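Local coordinates for attaching and effacing protein, pathogenesis factor (Escherichia coli, PDB 4E9L), which is an adhesin of the intimin/invasin family, here a run of bacterial immunoglobulin-like domains, and is thought to mediate bacterial attachment to host tissue, at residues 137-142 and 161-166; 165-170 and 183-188; 239-244 and 263-268; 334-339 and 375-380; 349-354 and 364-369. All coordinates share one frame; numbering follows the deposited sequence. Where two conformers were deposited one is given.

Contact 1: 137-142 and 161-166; sequences AAAGST and GTTAGE
Ser-141 reaches across to Gly-161 at the end of a type II beta turn, Ala-138 to Ser-141, which here packs against the loop leading into strand 165-173 of an immunoglobulin-like domain. The polar part of the contact is organised by the serine hydroxyl. Its OG lies beside the backbone N of its own residue, chi1 -66°, and from there works in two directions. It accepts the N-H of Gly-161 along a nearly straight line of 164°, with N and OG 3.0 Å apart, and it donates its proton to Ala-137 O at 2.7 Å, in the carbonyl plane. One hydroxyl thus ties the end of the turn to the residue just before it, and also to the facing loop. A second direct bond, from Ala-137 N to Glu-166 O at 3.0 Å, pins the other end of the contact. Thr-162 O and Ala-164 N bond the side-chain amide of Asn-224, a residue of the following Invasin domain 3 region.

Water completes the polar set. A single molecule accepts from Thr-163 N and sits within donating distance of both Ala-137 O and Ala-139 O, bridging the two backbones.

Van der Waals contacts are few but close. Neither Gly-140 nor Gly-161 has a side chain, and their CA atoms approach to 4.4 Å, so that the turn lies directly on the loop backbone. The methyl of Ala-137 nestles among backbone carbonyls, its CB 3.4 Å from Thr-163 O and 3.6 Å from Gly-165 O.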
# COMPACT_ATOMS: atom_id res chain seq x y z
N ALA A 137 -20.86 -1.30 17.55
CA ALA A 137 -20.55 -0.39 18.65
C ALA A 137 -21.30 -0.68 19.97
O ALA A 137 -20.92 -0.13 20.99
CB ALA A 137 -20.74 1.06 18.22
N ALA A 138 -22.31 -1.59 19.97
CA ALA A 138 -23.01 -1.95 21.23
C ALA A 138 -22.09 -2.70 22.19
O ALA A 138 -22.29 -2.63 23.40
CB ALA A 138 -24.24 -2.80 20.92
N ALA A 139 -21.06 -3.38 21.66
CA ALA A 139 -20.07 -4.16 22.44
C ALA A 139 -19.33 -3.27 23.44
O ALA A 139 -18.62 -2.34 23.04
CB ALA A 139 -19.07 -4.83 21.50
N GLY A 140 -19.53 -3.53 24.72
CA GLY A 140 -18.89 -2.77 25.79
C GLY A 140 -19.59 -1.46 26.12
O GLY A 140 -19.13 -0.71 26.98
N SER A 141 -20.68 -1.14 25.39
CA SER A 141 -21.46 0.08 25.63
C SER A 141 -22.52 -0.20 26.69
O SER A 141 -23.09 -1.29 26.70
CB SER A 141 -22.11 0.56 24.34
OG SER A 141 -21.12 0.99 23.41
N THR A 142 -22.78 0.76 27.58
CA THR A 142 -23.77 0.59 28.65
C THR A 142 -24.75 1.77 28.67
O THR A 142 -24.35 2.91 28.43
CB THR A 142 -23.09 0.43 30.02
OG1 THR A 142 -22.35 1.62 30.31
CG2 THR A 142 -22.17 -0.82 30.10
N GLY A 161 -18.48 1.98 24.40
CA GLY A 161 -17.29 1.16 24.50
C GLY A 161 -16.24 1.69 23.53
O GLY A 161 -16.39 2.78 22.96
N THR A 162 -15.20 0.90 23.30
CA THR A 162 -14.08 1.28 22.45
C THR A 162 -14.16 0.75 21.01
O THR A 162 -13.20 0.93 20.26
CB THR A 162 -12.78 0.81 23.10
OG1 THR A 162 -12.87 -0.60 23.30
CG2 THR A 162 -12.51 1.51 24.43
N THR A 163 -15.29 0.10 20.63
CA THR A 163 -15.46 -0.45 19.28
C THR A 163 -16.22 0.53 18.40
O THR A 163 -17.34 0.91 18.75
CB THR A 163 -16.22 -1.81 19.32
OG1 THR A 163 -15.51 -2.69 20.19
CG2 THR A 163 -16.39 -2.44 17.92
N ALA A 164 -15.65 0.91 17.24
CA ALA A 164 -16.30 1.83 16.31
C ALA A 164 -17.28 1.11 15.38
O ALA A 164 -17.19 -0.10 15.19
CB ALA A 164 -15.26 2.60 15.50
N GLY A 165 -18.23 1.85 14.81
CA GLY A 165 -19.20 1.25 13.91
C GLY A 165 -20.63 1.64 14.22
O GLY A 165 -20.87 2.62 14.93
N GLU A 166 -21.58 0.89 13.69
CA GLU A 166 -22.98 1.21 13.87
C GLU A 166 -23.48 0.90 15.29
O GLU A 166 -23.09 -0.11 15.89
CB GLU A 166 -23.84 0.44 12.85
CG GLU A 166 -25.17 1.11 12.54
CD GLU A 166 -26.08 0.37 11.58
OE1 GLU A 166 -25.67 -0.69 11.04
OE2 GLU A 166 -27.21 0.85 11.34
O HOH W 1 -18.01 -0.07 21.59

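Contact 2: 165-170 and 183-188; sequences GELDVM and AKVTVV
Gly-165 O receives the N-H of Val-187 at 2.7 Å, the shortest polar bond between these two antiparallel strands, and Gly-165 N returns the gesture to Val-187 O at 2.8 Å. The same reciprocal pairing recurs at Leu-167 with Val-185 and at Val-169 with Ala-183, giving six backbone bonds in regular register. Between them fall the non-hydrogen-bonded pairs Glu-166 with Thr-186 and Asp-168 with Lys-184.

Alternation sorts the side chains. On the polar face the Lys-184 chain crosses two carboxylates at a slant: its CG lies 3.2 Å from Asp-168 OD1 and its CD 3.3 Å from Glu-166 OE2. A bend at chi4, -142°, carries NZ to Asp-168 OD2, 3.3 Å away, a salt bridge whose hydrogen bond is weak, while the ion pair with Glu-166 is long. The two acids themselves come close, Glu-166 OE2 to Asp-168 OD1 being 3.0 Å, a closeness that would be expected to be unfavourable and that the lysine charge may partly offset.

The opposite face is apolar. Leu-167 CB touches Val-187 CG2 at 3.9 Å, and Val-169, Ala-183 and Val-185 pack on Leu-98 of strand 95-99, in the other sheet. With strand 132-134 bonded along its second edge, strand 165-173 is an inner strand, and the charged outside and aliphatic inside are those of an immunoglobulin-like beta sandwich.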
# COMPACT_ATOMS: atom_id res chain seq x y z
N GLY A 165 -18.23 1.85 14.81
CA GLY A 165 -19.20 1.25 13.91
C GLY A 165 -20.63 1.64 14.22
O GLY A 165 -20.87 2.62 14.93
N GLU A 166 -21.58 0.89 13.69
CA GLU A 166 -22.98 1.21 13.87
C GLU A 166 -23.48 0.90 15.29
O GLU A 166 -23.09 -0.11 15.89
CB GLU A 166 -23.84 0.44 12.85
CG GLU A 166 -25.17 1.11 12.54
CD GLU A 166 -26.08 0.37 11.58
OE1 GLU A 166 -25.67 -0.69 11.04
OE2 GLU A 166 -27.21 0.85 11.34
N LEU A 167 -24.31 1.79 15.82
CA LEU A 167 -25.00 1.60 17.09
C LEU A 167 -26.49 1.81 16.79
O LEU A 167 -26.87 2.86 16.27
CB LEU A 167 -24.53 2.55 18.19
CG LEU A 167 -25.31 2.43 19.52
CD1 LEU A 167 -24.89 1.17 20.29
CD2 LEU A 167 -25.12 3.66 20.38
N ASP A 168 -27.31 0.79 17.04
CA ASP A 168 -28.76 0.82 16.84
C ASP A 168 -29.39 0.77 18.22
O ASP A 168 -29.02 -0.09 19.03
CB ASP A 168 -29.23 -0.40 16.03
CG ASP A 168 -28.81 -0.42 14.58
OD1 ASP A 168 -28.01 0.46 14.17
OD2 ASP A 168 -29.28 -1.32 13.83
N VAL A 169 -30.29 1.70 18.52
CA VAL A 169 -30.96 1.76 19.83
C VAL A 169 -32.47 1.72 19.63
O VAL A 169 -33.03 2.51 18.87
CB VAL A 169 -30.50 2.99 20.68
CG1 VAL A 169 -31.11 2.97 22.08
CG2 VAL A 169 -28.97 3.06 20.76
N MET A 170 -33.12 0.79 20.33
CA MET A 170 -34.58 0.64 20.30
C MET A 170 -35.12 0.59 21.75
O MET A 170 -34.66 -0.27 22.53
CB MET A 170 -34.97 -0.63 19.48
CG MET A 170 -36.44 -1.08 19.61
SD MET A 170 -37.65 0.06 18.82
CE MET A 170 -37.46 -0.39 17.08
N ALA A 183 -33.15 3.95 16.39
CA ALA A 183 -32.33 5.11 16.05
C ALA A 183 -30.97 4.54 15.68
O ALA A 183 -30.52 3.56 16.29
CB ALA A 183 -32.19 6.04 17.25
N LYS A 184 -30.33 5.11 14.65
CA LYS A 184 -29.03 4.58 14.22
C LYS A 184 -28.00 5.68 14.06
O LYS A 184 -28.27 6.70 13.43
CB LYS A 184 -29.17 3.79 12.89
CG LYS A 184 -30.11 2.58 12.97
CD LYS A 184 -30.29 1.87 11.63
CE LYS A 184 -31.17 0.66 11.77
NZ LYS A 184 -30.70 -0.47 10.92
N VAL A 185 -26.81 5.48 14.66
CA VAL A 185 -25.66 6.39 14.52
C VAL A 185 -24.43 5.57 14.17
O VAL A 185 -24.38 4.36 14.41
CB VAL A 185 -25.38 7.33 15.72
CG1 VAL A 185 -26.51 8.34 15.94
CG2 VAL A 185 -25.06 6.57 17.01
N THR A 186 -23.41 6.27 13.65
CA THR A 186 -22.10 5.71 13.40
C THR A 186 -21.24 6.22 14.54
O THR A 186 -21.14 7.43 14.75
CB THR A 186 -21.52 6.19 12.05
OG1 THR A 186 -22.42 5.82 11.02
CG2 THR A 186 -20.12 5.61 11.78
N VAL A 187 -20.68 5.30 15.32
CA VAL A 187 -19.77 5.66 16.40
C VAL A 187 -18.39 5.67 15.71
O VAL A 187 -17.99 4.67 15.12
CB VAL A 187 -19.85 4.69 17.61
CG1 VAL A 187 -18.85 5.10 18.69
CG2 VAL A 187 -21.27 4.62 18.17
N VAL A 188 -17.73 6.84 15.69
CA VAL A 188 -16.47 7.02 14.97
C VAL A 188 -15.25 6.66 15.80
O VAL A 188 -15.27 6.75 17.03
CB VAL A 188 -16.33 8.42 14.29
CG1 VAL A 188 -17.46 8.66 13.29
CG2 VAL A 188 -16.21 9.56 15.30

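Contact 3: 239-244 and 263-268; sequences ASEGAT and GGKTGE
Glu-241 and Lys-265 meet at a slant above a type II beta turn, Ser-240 to Ala-243, in the immunoglobulin-like domain that contains strand 267-275. Both side chains run extended beyond CG, and each leaves its backbone with an unusual first torsion, -117° for the glutamate and -149° for the lysine. They lean together: Lys-265 CD rests 4.0 Å from Glu-241 CB, and further out NZ reaches OE2 at 2.8 Å. This salt bridge uses the anti side of the carboxylate oxygen, with the ammonium 25° out of the carboxylate plane. NZ also makes a weak hydrogen bond to Thr-238 O, so the ammonium is held both by a turn residue and by the chain just before the turn.

Below the ion pair the alanine methyl points into the facing loop. Ala-239 CB is 3.4 Å from Gly-267 O, among carbonyls of the segment 263-268, while Ala-239 N donates to Glu-268 O at 2.9 Å. The Glu-268 carboxylate turns elsewhere, to Thr-288 and Gln-286. Gly-264 O bonds Asn-326 in the next Invasin domain 3 region, so this loop also takes part in a junction between domains.

Two waters occupy the separation between turn and loop. One links Glu-241 O to Lys-265 N; the other donates to Ala-239 O and Lys-265 O, both at 2.7 Å, and accepts from Gly-263 N at 3.1 Å.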
# COMPACT_ATOMS: atom_id res chain seq x y z
N ALA A 239 17.64 8.64 -2.18
CA ALA A 239 16.84 8.43 -3.38
C ALA A 239 15.49 9.20 -3.46
O ALA A 239 14.77 9.05 -4.46
CB ALA A 239 16.67 6.93 -3.63
N SER A 240 15.16 10.03 -2.44
CA SER A 240 13.93 10.83 -2.41
C SER A 240 13.90 11.94 -3.47
O SER A 240 12.82 12.29 -3.92
CB SER A 240 13.66 11.41 -1.02
OG SER A 240 14.73 12.24 -0.59
N GLU A 241 15.09 12.46 -3.90
CA GLU A 241 15.21 13.50 -4.93
C GLU A 241 14.79 12.97 -6.28
O GLU A 241 15.49 12.13 -6.83
CB GLU A 241 16.65 14.00 -5.03
CG GLU A 241 16.80 15.45 -4.67
CD GLU A 241 18.20 15.93 -5.00
OE1 GLU A 241 18.32 16.86 -5.83
OE2 GLU A 241 19.17 15.29 -4.53
N GLY A 242 13.66 13.45 -6.78
CA GLY A 242 13.13 12.98 -8.06
C GLY A 242 12.06 11.91 -7.90
O GLY A 242 11.42 11.52 -8.87
N ALA A 243 11.82 11.44 -6.66
CA ALA A 243 10.79 10.42 -6.40
C ALA A 243 9.47 11.10 -6.07
O ALA A 243 9.47 12.22 -5.55
CB ALA A 243 11.23 9.51 -5.26
N THR A 244 8.33 10.44 -6.36
CA THR A 244 7.03 11.05 -6.09
C THR A 244 6.06 10.02 -5.52
O THR A 244 6.30 8.82 -5.58
CB THR A 244 6.38 11.62 -7.41
OG1 THR A 244 6.15 10.56 -8.34
CG2 THR A 244 7.20 12.70 -8.08
N GLY A 263 12.78 7.99 -9.09
CA GLY A 263 13.42 8.73 -10.18
C GLY A 263 14.72 8.04 -10.57
O GLY A 263 14.88 6.85 -10.29
N GLY A 264 15.67 8.79 -11.13
CA GLY A 264 16.96 8.26 -11.59
C GLY A 264 18.04 8.09 -10.54
O GLY A 264 19.15 7.62 -10.85
N LYS A 265 17.75 8.50 -9.30
CA LYS A 265 18.70 8.45 -8.20
C LYS A 265 18.54 7.14 -7.43
O LYS A 265 17.43 6.83 -6.99
CB LYS A 265 18.49 9.66 -7.27
CG LYS A 265 19.76 10.12 -6.60
CD LYS A 265 19.56 11.47 -5.93
CE LYS A 265 20.81 11.91 -5.22
NZ LYS A 265 20.49 12.85 -4.10
N THR A 266 19.63 6.36 -7.31
CA THR A 266 19.58 5.08 -6.59
C THR A 266 19.91 5.34 -5.11
O THR A 266 20.43 6.41 -4.76
CB THR A 266 20.55 4.04 -7.19
OG1 THR A 266 21.89 4.51 -7.04
CG2 THR A 266 20.22 3.69 -8.66
N GLY A 267 19.65 4.35 -4.26
CA GLY A 267 19.93 4.46 -2.83
C GLY A 267 18.70 4.28 -1.97
O GLY A 267 17.64 3.88 -2.45
N GLU A 268 18.85 4.59 -0.67
CA GLU A 268 17.76 4.47 0.29
C GLU A 268 16.67 5.52 0.10
O GLU A 268 16.95 6.68 -0.21
CB GLU A 268 18.27 4.47 1.75
CG GLU A 268 19.09 3.25 2.14
CD GLU A 268 18.49 1.87 1.88
OE1 GLU A 268 17.35 1.62 2.33
OE2 GLU A 268 19.19 1.04 1.26
O HOH W 2 14.88 7.73 -6.82
O HOH W 3 15.35 10.02 -8.14

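Contact 4: 334-339 and 375-380; sequences DAPVFS and LSVMPR
Phe-338 and Val-377 run alongside each other in the same direction on the tightly packed face of this short antiparallel ladder. Val-377 CG2 meets the edge of the ring, 3.8 Å from CD2, while CG1 of the same valine turns to Pro-336 CB at 3.9 Å. Leu-375 CD1 comes in obliquely against Phe-338 CB, with Leu-375 CG anti to the backbone N (chi1 179°), which carries CD1 across to the phenylalanine. Four N-H...O bonds, paired at Val-337 with Met-378 and at Ser-339 with Ser-376, hold the backbones beneath.

The other face is looser and more polar. Val-337 CG2 sits centrally over one face of the Arg-380 guanidinium, 3.7 Å above its plane, and NE is held by Asn-385 OD1. Nearby a water joins Ser-339 OG, Ser-376 OG and Val-337 O. Past Pro-336 the chains part at Ala-335, and a second water donates to Asp-334 O and accepts from Arg-380 N; the direct bond from Asp-334 N to Arg-380 O, 2.7 Å, then rejoins them.

Strand 337-339 flanks strand 373-381, which pairs along its other edge with 391-395, while Leu-301 of strand 300-303, in the opposing sheet, packs on Val-377 and Pro-379.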
# COMPACT_ATOMS: atom_id res chain seq x y z
N ASP A 334 23.35 -13.40 -19.89
CA ASP A 334 23.14 -14.71 -20.49
C ASP A 334 24.36 -15.00 -21.40
O ASP A 334 25.27 -14.16 -21.51
CB ASP A 334 21.86 -14.68 -21.38
CG ASP A 334 20.58 -14.18 -20.71
OD1 ASP A 334 20.36 -14.51 -19.53
OD2 ASP A 334 19.77 -13.50 -21.40
N ALA A 335 24.34 -16.15 -22.09
CA ALA A 335 25.35 -16.49 -23.08
C ALA A 335 25.20 -15.48 -24.24
O ALA A 335 24.07 -15.11 -24.57
CB ALA A 335 25.13 -17.90 -23.60
N PRO A 336 26.30 -14.94 -24.80
CA PRO A 336 26.15 -14.03 -25.96
C PRO A 336 25.68 -14.80 -27.20
O PRO A 336 25.72 -16.02 -27.23
CB PRO A 336 27.58 -13.48 -26.19
CG PRO A 336 28.45 -14.10 -25.15
CD PRO A 336 27.72 -15.26 -24.55
N VAL A 337 25.19 -14.07 -28.20
CA VAL A 337 24.73 -14.61 -29.48
C VAL A 337 25.85 -14.32 -30.52
O VAL A 337 26.38 -13.21 -30.56
CB VAL A 337 23.37 -13.98 -29.87
CG1 VAL A 337 23.05 -14.21 -31.34
CG2 VAL A 337 22.24 -14.50 -28.98
N PHE A 338 26.25 -15.32 -31.30
CA PHE A 338 27.32 -15.21 -32.31
C PHE A 338 26.79 -15.34 -33.72
O PHE A 338 25.99 -16.23 -33.99
CB PHE A 338 28.39 -16.31 -32.07
CG PHE A 338 28.97 -16.28 -30.66
CD1 PHE A 338 28.54 -17.20 -29.70
CD2 PHE A 338 29.92 -15.33 -30.30
CE1 PHE A 338 29.08 -17.19 -28.41
CE2 PHE A 338 30.46 -15.32 -29.01
CZ PHE A 338 30.02 -16.23 -28.06
N SER A 339 27.28 -14.49 -34.64
CA SER A 339 26.96 -14.56 -36.07
C SER A 339 28.20 -14.17 -36.89
O SER A 339 29.21 -13.75 -36.31
CB SER A 339 25.76 -13.67 -36.41
OG SER A 339 26.04 -12.30 -36.16
N LEU A 375 33.54 -12.10 -36.69
CA LEU A 375 32.67 -12.61 -35.65
C LEU A 375 31.93 -11.45 -34.99
O LEU A 375 32.58 -10.55 -34.45
CB LEU A 375 33.45 -13.39 -34.56
CG LEU A 375 32.60 -13.97 -33.39
CD1 LEU A 375 31.68 -15.11 -33.87
CD2 LEU A 375 33.50 -14.56 -32.30
N SER A 376 30.58 -11.50 -35.02
CA SER A 376 29.73 -10.51 -34.38
C SER A 376 29.29 -11.11 -33.04
O SER A 376 28.76 -12.23 -33.00
CB SER A 376 28.55 -10.16 -35.29
OG SER A 376 27.42 -9.68 -34.59
N VAL A 377 29.57 -10.41 -31.93
CA VAL A 377 29.24 -10.88 -30.59
C VAL A 377 28.17 -9.98 -29.95
O VAL A 377 28.43 -8.80 -29.68
CB VAL A 377 30.53 -11.00 -29.70
CG1 VAL A 377 30.20 -11.51 -28.31
CG2 VAL A 377 31.58 -11.89 -30.35
N MET A 378 26.98 -10.55 -29.70
CA MET A 378 25.89 -9.78 -29.11
C MET A 378 25.61 -10.24 -27.69
O MET A 378 25.08 -11.34 -27.49
CB MET A 378 24.63 -9.77 -30.00
CG MET A 378 23.42 -9.02 -29.39
SD MET A 378 23.72 -7.28 -28.87
CE MET A 378 23.87 -6.48 -30.51
N PRO A 379 26.00 -9.43 -26.68
CA PRO A 379 25.71 -9.80 -25.29
C PRO A 379 24.19 -9.78 -25.07
O PRO A 379 23.45 -9.03 -25.73
CB PRO A 379 26.42 -8.73 -24.47
CG PRO A 379 26.45 -7.54 -25.35
CD PRO A 379 26.63 -8.09 -26.74
N ARG A 380 23.75 -10.62 -24.14
CA ARG A 380 22.34 -10.77 -23.80
C ARG A 380 22.15 -10.66 -22.30
O ARG A 380 22.93 -11.23 -21.52
CB ARG A 380 21.83 -12.15 -24.29
CG ARG A 380 21.61 -12.23 -25.79
CD ARG A 380 20.21 -11.72 -26.08
NE ARG A 380 19.95 -11.60 -27.51
CZ ARG A 380 19.24 -12.48 -28.22
NH1 ARG A 380 18.72 -13.55 -27.63
NH2 ARG A 380 19.05 -12.29 -29.52
O HOH W 4 25.94 -11.94 -22.77
O HOH W 5 25.68 -11.63 -33.28

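Contact 5: 349-354 and 364-369; sequences PSAGNW and STLTLG
Ser-350 and Thr-367 form an antiparallel hydrogen-bonded pair, with Ser-350 N to Thr-367 O at 2.9 Å and Thr-367 N to Ser-350 O at 2.8 Å, and Gly-352 N adds a bond to Thr-365 O before the register slips by one residue. There the return bond fails, Thr-365 N lying 5.0 Å from Gly-352 O, and a side chain answers instead. Ser-364 has OG anti to its backbone N, chi1 178°, which brings the hydroxyl to Gly-352 O at 2.8 Å; it donates from well above the carbonyl plane, 52° out of it.

The same residue serves the indole. Ser-364 CB stands over the six-membered ring of Trp-354, 3.5 Å from its centroid and 13° off the normal, a CH-pi contact on the ring face. The ring is further fixed by NE1, bonded to Asp-334 O. Toward the other end Leu-366 CD1 slides under the edge strand, 3.6 Å from Ser-350 O, and also meets Pro-349 CB and Ala-351 CB.

On its far side strand 361-367 pairs with 313-319, making this hairpin of 350-358 and 361-367 the margin of one sheet in an immunoglobulin-like sandwich.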
# COMPACT_ATOMS: atom_id res chain seq x y z
N PRO A 349 32.22 -20.50 -31.41
CA PRO A 349 32.81 -19.78 -30.27
C PRO A 349 31.94 -19.97 -29.02
O PRO A 349 30.73 -20.18 -29.15
CB PRO A 349 32.77 -18.30 -30.70
CG PRO A 349 32.58 -18.34 -32.19
CD PRO A 349 31.76 -19.56 -32.46
N SER A 350 32.53 -19.87 -27.82
CA SER A 350 31.77 -20.09 -26.59
C SER A 350 32.28 -19.13 -25.52
O SER A 350 33.50 -19.02 -25.36
CB SER A 350 32.01 -21.53 -26.11
OG SER A 350 31.35 -21.83 -24.90
N ALA A 351 31.39 -18.50 -24.76
CA ALA A 351 31.82 -17.64 -23.65
C ALA A 351 31.59 -18.40 -22.36
O ALA A 351 30.60 -19.11 -22.23
CB ALA A 351 31.05 -16.32 -23.64
N GLY A 352 32.53 -18.29 -21.42
CA GLY A 352 32.40 -18.94 -20.12
C GLY A 352 31.50 -18.13 -19.20
O GLY A 352 30.89 -17.15 -19.64
N ASN A 353 31.43 -18.51 -17.92
CA ASN A 353 30.64 -17.79 -16.91
C ASN A 353 31.05 -16.33 -16.76
O ASN A 353 32.22 -16.00 -16.88
CB ASN A 353 30.74 -18.48 -15.55
CG ASN A 353 30.09 -19.85 -15.50
OD1 ASN A 353 28.97 -20.08 -15.98
ND2 ASN A 353 30.76 -20.77 -14.86
N TRP A 354 30.07 -15.46 -16.51
CA TRP A 354 30.33 -14.05 -16.26
C TRP A 354 30.63 -13.86 -14.77
O TRP A 354 29.93 -14.42 -13.91
CB TRP A 354 29.10 -13.19 -16.65
CG TRP A 354 28.83 -13.14 -18.13
CD1 TRP A 354 27.95 -13.91 -18.83
CD2 TRP A 354 29.44 -12.25 -19.09
NE1 TRP A 354 27.97 -13.57 -20.17
CE2 TRP A 354 28.88 -12.54 -20.35
CE3 TRP A 354 30.43 -11.25 -19.00
CZ2 TRP A 354 29.26 -11.87 -21.51
CZ3 TRP A 354 30.80 -10.57 -20.14
CH2 TRP A 354 30.21 -10.87 -21.39
N SER A 364 34.04 -12.17 -18.90
CA SER A 364 33.91 -13.56 -19.37
C SER A 364 35.06 -13.89 -20.31
O SER A 364 35.57 -13.02 -21.01
CB SER A 364 32.59 -13.76 -20.11
OG SER A 364 32.46 -15.08 -20.62
N THR A 365 35.44 -15.16 -20.36
CA THR A 365 36.48 -15.63 -21.26
C THR A 365 35.79 -16.17 -22.49
O THR A 365 34.94 -17.07 -22.38
CB THR A 365 37.33 -16.73 -20.60
OG1 THR A 365 38.04 -16.17 -19.48
CG2 THR A 365 38.33 -17.36 -21.57
N LEU A 366 36.13 -15.62 -23.64
CA LEU A 366 35.58 -16.09 -24.90
C LEU A 366 36.59 -17.04 -25.50
O LEU A 366 37.71 -16.63 -25.76
CB LEU A 366 35.33 -14.90 -25.87
CG LEU A 366 34.83 -15.27 -27.28
CD1 LEU A 366 33.45 -15.94 -27.22
CD2 LEU A 366 34.82 -14.03 -28.21
N THR A 367 36.17 -18.26 -25.82
CA THR A 367 37.00 -19.22 -26.54
C THR A 367 36.54 -19.13 -27.99
O THR A 367 35.36 -19.32 -28.31
CB THR A 367 36.86 -20.66 -26.02
OG1 THR A 367 37.21 -20.69 -24.64
CG2 THR A 367 37.79 -21.65 -26.79
N LEU A 368 37.49 -18.82 -28.87
CA LEU A 368 37.14 -18.69 -30.28
C LEU A 368 36.85 -20.06 -30.90
O LEU A 368 37.28 -21.08 -30.37
CB LEU A 368 38.26 -17.92 -31.03
CG LEU A 368 38.30 -16.40 -30.87
CD1 LEU A 368 36.95 -15.74 -31.21
CD2 LEU A 368 38.79 -15.98 -29.45
N GLY A 369 36.10 -20.07 -31.97
CA GLY A 369 35.73 -21.29 -32.66
C GLY A 369 36.79 -21.74 -33.65
O GLY A 369 37.91 -21.22 -33.63

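How the contacts relate
The five contacts sample three successive Invasin domain 3 regions of an elongated chain. Contacts 1 and 2 lie in the first, their centres 9 Å apart, sharing Gly-165 and Glu-166 on strand 165-173. Contact 3 follows, its centre about 45 Å from that of contact 1, and repeats its turn-and-loop geometry in the next region. Contacts 4 and 5 come last, their centres about 34 and 37 Å from contact 3's; contact 5 is nested within the loop closed by contact 4, and the two touch through Phe-338 against Pro-349 and Leu-366, joining opposing sheets. The centres of contacts 1 and 5 are about 72 Å apart, consistent with an extended adhesin built of similar domains in series.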